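Local coordinates for protein pseudoaglycone deacetylase Dbv21 (Actinoplanes teichomyceticus, PDB 3DFI) that probably removes an acetyl group from the A40926 pseudoaglycone by hydrolysing an amide bond, as a zinc-dependent deacetylase of the PIG-L family, in lipoglycopeptide antibiotic biosynthesis, at residues A[29-33]-A[212-218]. Numbering follows the deposited sequence.
Sequences AQAEQ and DEEARTR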
ATOM      1  N   ALA A  29       1.882  -6.867  10.579  1.00 45.00           N
ATOM      2  CA  ALA A  29       1.630  -7.144  11.996  1.00 44.22           C
ATOM      3  C   ALA A  29       2.306  -8.440  12.427  1.00 44.15           C
ATOM      4  O   ALA A  29       2.916  -8.502  13.504  1.00 44.13           O
ATOM      5  CB  ALA A  29       0.151  -7.231  12.250  1.00 43.88           C
ATOM      6  N   GLN A  30       2.170  -9.480  11.601  1.00 44.20           N
ATOM      7  CA  GLN A  30       2.774 -10.793  11.901  1.00 44.30           C
ATOM      8  C   GLN A  30       4.300 -10.726  11.880  1.00 44.65           C
ATOM      9  O   GLN A  30       4.967 -11.420  12.667  1.00 44.46           O
ATOM     10  CB  GLN A  30       2.310 -11.864  10.909  1.00 44.62           C
ATOM     11  CG  GLN A  30       2.813 -13.281  11.237  1.00 44.62           C
ATOM     12  CD  GLN A  30       2.126 -13.867  12.458  1.00 47.54           C
ATOM     13  OE1 GLN A  30       2.770 -14.174  13.464  1.00 50.18           O
ATOM     14  NE2 GLN A  30       0.808 -14.011  12.382  1.00 45.81           N
ATOM     15  N   ALA A  31       4.852  -9.916  10.972  1.00 44.30           N
ATOM     16  CA  ALA A  31       6.313  -9.735  10.929  1.00 44.86           C
ATOM     17  C   ALA A  31       6.800  -9.090  12.220  1.00 45.04           C
ATOM     18  O   ALA A  31       7.791  -9.519  12.782  1.00 44.47           O
ATOM     19  CB  ALA A  31       6.739  -8.913   9.713  1.00 44.27           C
ATOM     20  N   GLU A  32       6.068  -8.080  12.697  1.00 46.07           N
ATOM     21  CA  GLU A  32       6.413  -7.403  13.946  1.00 47.34           C
ATOM     22  C   GLU A  32       6.261  -8.322  15.176  1.00 47.62           C
ATOM     23  O   GLU A  32       7.124  -8.337  16.069  1.00 47.42           O
ATOM     24  CB  GLU A  32       5.610  -6.105  14.094  1.00 47.40           C
ATOM     25  CG  GLU A  32       6.102  -5.186  15.207  1.00 49.56           C
ATOM     26  CD  GLU A  32       5.286  -5.307  16.501  1.00 54.89           C
ATOM     27  OE1 GLU A  32       5.423  -4.414  17.372  1.00 57.36           O
ATOM     28  OE2 GLU A  32       4.503  -6.275  16.652  1.00 55.34           O
ATOM     29  N   GLN A  33       5.176  -9.097  15.201  1.00 48.36           N
ATOM     30  CA  GLN A  33       4.949 -10.097  16.253  1.00 49.09           C
ATOM     31  C   GLN A  33       6.055 -11.150  16.259  1.00 49.29           C
ATOM     32  O   GLN A  33       6.399 -11.679  17.319  1.00 49.31           O
ATOM     33  CB  GLN A  33       3.599 -10.792  16.078  1.00 49.00           C
ATOM     34  CG  GLN A  33       2.380  -9.927  16.364  1.00 49.37           C
ATOM     35  CD  GLN A  33       1.123 -10.442  15.678  1.00 49.56           C
ATOM     36  OE1 GLN A  33       0.978 -11.643  15.416  1.00 49.51           O
ATOM     37  NE2 GLN A  33       0.205  -9.532  15.381  1.00 49.74           N
ATOM     38  N   ASP A 212      -1.703 -15.417  12.135  1.00 50.76           N
ATOM     39  CA  ASP A 212      -2.474 -15.908  13.269  1.00 50.95           C
ATOM     40  C   ASP A 212      -3.646 -14.955  13.570  1.00 51.14           C
ATOM     41  O   ASP A 212      -3.756 -13.888  12.946  1.00 50.90           O
ATOM     42  CB  ASP A 212      -1.568 -16.156  14.488  1.00 51.19           C
ATOM     43  CG  ASP A 212      -0.934 -14.880  15.056  1.00 51.10           C
ATOM     44  OD1 ASP A 212       0.010 -15.014  15.862  1.00 52.44           O
ATOM     45  OD2 ASP A 212      -1.356 -13.756  14.729  1.00 50.12           O
ATOM     46  N   GLU A 213      -4.530 -15.324  14.495  1.00 51.30           N
ATOM     47  CA  GLU A 213      -5.718 -14.497  14.720  1.00 51.96           C
ATOM     48  C   GLU A 213      -5.422 -13.085  15.215  1.00 51.55           C
ATOM     49  O   GLU A 213      -6.126 -12.152  14.853  1.00 52.43           O
ATOM     50  CB  GLU A 213      -6.792 -15.192  15.576  1.00 52.30           C
ATOM     51  CG  GLU A 213      -6.298 -16.219  16.570  1.00 54.47           C
ATOM     52  CD  GLU A 213      -7.335 -17.299  16.845  1.00 57.53           C
ATOM     53  OE1 GLU A 213      -6.974 -18.503  16.821  1.00 59.90           O
ATOM     54  OE2 GLU A 213      -8.516 -16.951  17.076  1.00 58.18           O
ATOM     55  N   GLU A 214      -4.372 -12.904  16.007  1.00 51.23           N
ATOM     56  CA  GLU A 214      -4.074 -11.564  16.490  1.00 51.28           C
ATOM     57  C   GLU A 214      -3.568 -10.633  15.378  1.00 50.88           C
ATOM     58  O   GLU A 214      -3.881  -9.435  15.396  1.00 50.56           O
ATOM     59  CB  GLU A 214      -3.149 -11.579  17.717  1.00 51.78           C
ATOM     60  CG  GLU A 214      -1.719 -11.121  17.481  1.00 53.39           C
ATOM     61  CD  GLU A 214      -1.107 -10.436  18.698  1.00 55.77           C
ATOM     62  OE1 GLU A 214      -0.242 -11.052  19.364  1.00 57.40           O
ATOM     63  OE2 GLU A 214      -1.493  -9.285  18.988  1.00 56.95           O
ATOM     64  N   ALA A 215      -2.822 -11.174  14.407  1.00 50.00           N
ATOM     65  CA  ALA A 215      -2.346 -10.364  13.287  1.00 49.87           C
ATOM     66  C   ALA A 215      -3.525  -9.846  12.454  1.00 49.99           C
ATOM     67  O   ALA A 215      -3.530  -8.686  12.042  1.00 49.43           O
ATOM     68  CB  ALA A 215      -1.360 -11.139  12.421  1.00 49.77           C
ATOM     69  N   ARG A 216      -4.533 -10.702  12.243  1.00 50.18           N
ATOM     70  CA  ARG A 216      -5.749 -10.308  11.514  1.00 50.11           C
ATOM     71  C   ARG A 216      -6.561  -9.281  12.308  1.00 49.88           C
ATOM     72  O   ARG A 216      -7.060  -8.305  11.747  1.00 49.82           O
ATOM     73  CB  ARG A 216      -6.601 -11.540  11.187  1.00 50.13           C
ATOM     74  CG  ARG A 216      -8.016 -11.257  10.691  1.00 50.53           C
ATOM     75  CD  ARG A 216      -8.898 -12.457  10.983  1.00 54.57           C
ATOM     76  NE  ARG A 216     -10.337 -12.199  10.901  1.00 57.31           N
ATOM     77  CZ  ARG A 216     -11.056 -11.483  11.768  1.00 58.95           C
ATOM     78  NH1 ARG A 216     -12.362 -11.355  11.573  1.00 58.38           N
ATOM     79  NH2 ARG A 216     -10.490 -10.877  12.811  1.00 60.27           N
ATOM     80  N   THR A 217      -6.696  -9.518  13.611  1.00 49.81           N
ATOM     81  CA  THR A 217      -7.360  -8.577  14.520  1.00 49.79           C
ATOM     82  C   THR A 217      -6.647  -7.217  14.490  1.00 49.86           C
ATOM     83  O   THR A 217      -7.294  -6.163  14.366  1.00 50.37           O
ATOM     84  CB  THR A 217      -7.492  -9.185  15.951  1.00 49.66           C
ATOM     85  OG1 THR A 217      -8.424 -10.270  15.905  1.00 49.65           O
ATOM     86  CG2 THR A 217      -8.005  -8.176  16.970  1.00 50.74           C
ATOM     87  N   ARG A 218      -5.319  -7.234  14.557  1.00 48.84           N
ATOM     88  CA  ARG A 218      -4.559  -5.986  14.480  1.00 48.62           C
ATOM     89  C   ARG A 218      -4.708  -5.269  13.133  1.00 48.33           C
ATOM     90  O   ARG A 218      -4.800  -4.038  13.099  1.00 47.52           O
ATOM     91  CB  ARG A 218      -3.092  -6.205  14.813  1.00 48.32           C
ATOM     92  CG  ARG A 218      -2.867  -6.568  16.282  1.00 49.41           C
ATOM     93  CD  ARG A 218      -1.411  -6.942  16.484  1.00 50.32           C
ATOM     94  NE  ARG A 218      -0.590  -5.742  16.589  1.00 50.31           N
ATOM     95  CZ  ARG A 218       0.719  -5.696  16.421  1.00 49.55           C
ATOM     96  NH1 ARG A 218       1.342  -4.543  16.563  1.00 50.72           N
ATOM     97  NH2 ARG A 218       1.400  -6.787  16.103  1.00 51.16           N
TER
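The helix segments carrying Ala-29 and Ala-215 approach to 9.2 Å between axes, with 129° between their N-to-C directions. The nearest CA atoms are those of Ala-29 and Ala-215, 5.3 Å apart. Residues 29-33 form the last turn of helix 19-33, and 213-218 the first turns of the helix that follows edge strand 201-210. The side chains of Ala-29 and Ala-215 are directed at each other, CB to CB 4.2 Å, their small size permitting this close approach. The polar contacts lie around that alanine pair. Arg-218 reaches toward the first helix with a bend at chi3, and its NH2 donates to Glu-32 OE2 at 3.2 Å with an N-H...O angle of 154°. This is a salt bridge made from above the carboxylate plane. NH1 is hydrogen-bonded to the carbonyl of Gln-85, while Leu-86 packs against both Ala-29 and Arg-218, so helix 71-86 completes the junction. Gln-33 and Arg-218 run alongside each other with reversed headings, Gln-33 CD lying at the guanidinium edge, in its plane. The Gln-33 amide stacks on the Glu-214 carboxylate, the planes 28° apart. Asp-212 is the N-cap: its OD2 accepts from Ala-215 N at 3.0 Å, nearly along the C-O axis. The Gln-30 chain, bent at chi2, brings its amide beside the Asp-212 carboxylate and backbone N, with Gln-30 CB 4.0 Å from Ala-215 CB. With NE also hydrogen-bonded, all three Arg-218 guanidinium nitrogens have partners, which should restrict its rotation. The chemistry thus implies a small apolar centre bordered by charge pairing and capping, joining two helix ends away from the zinc site.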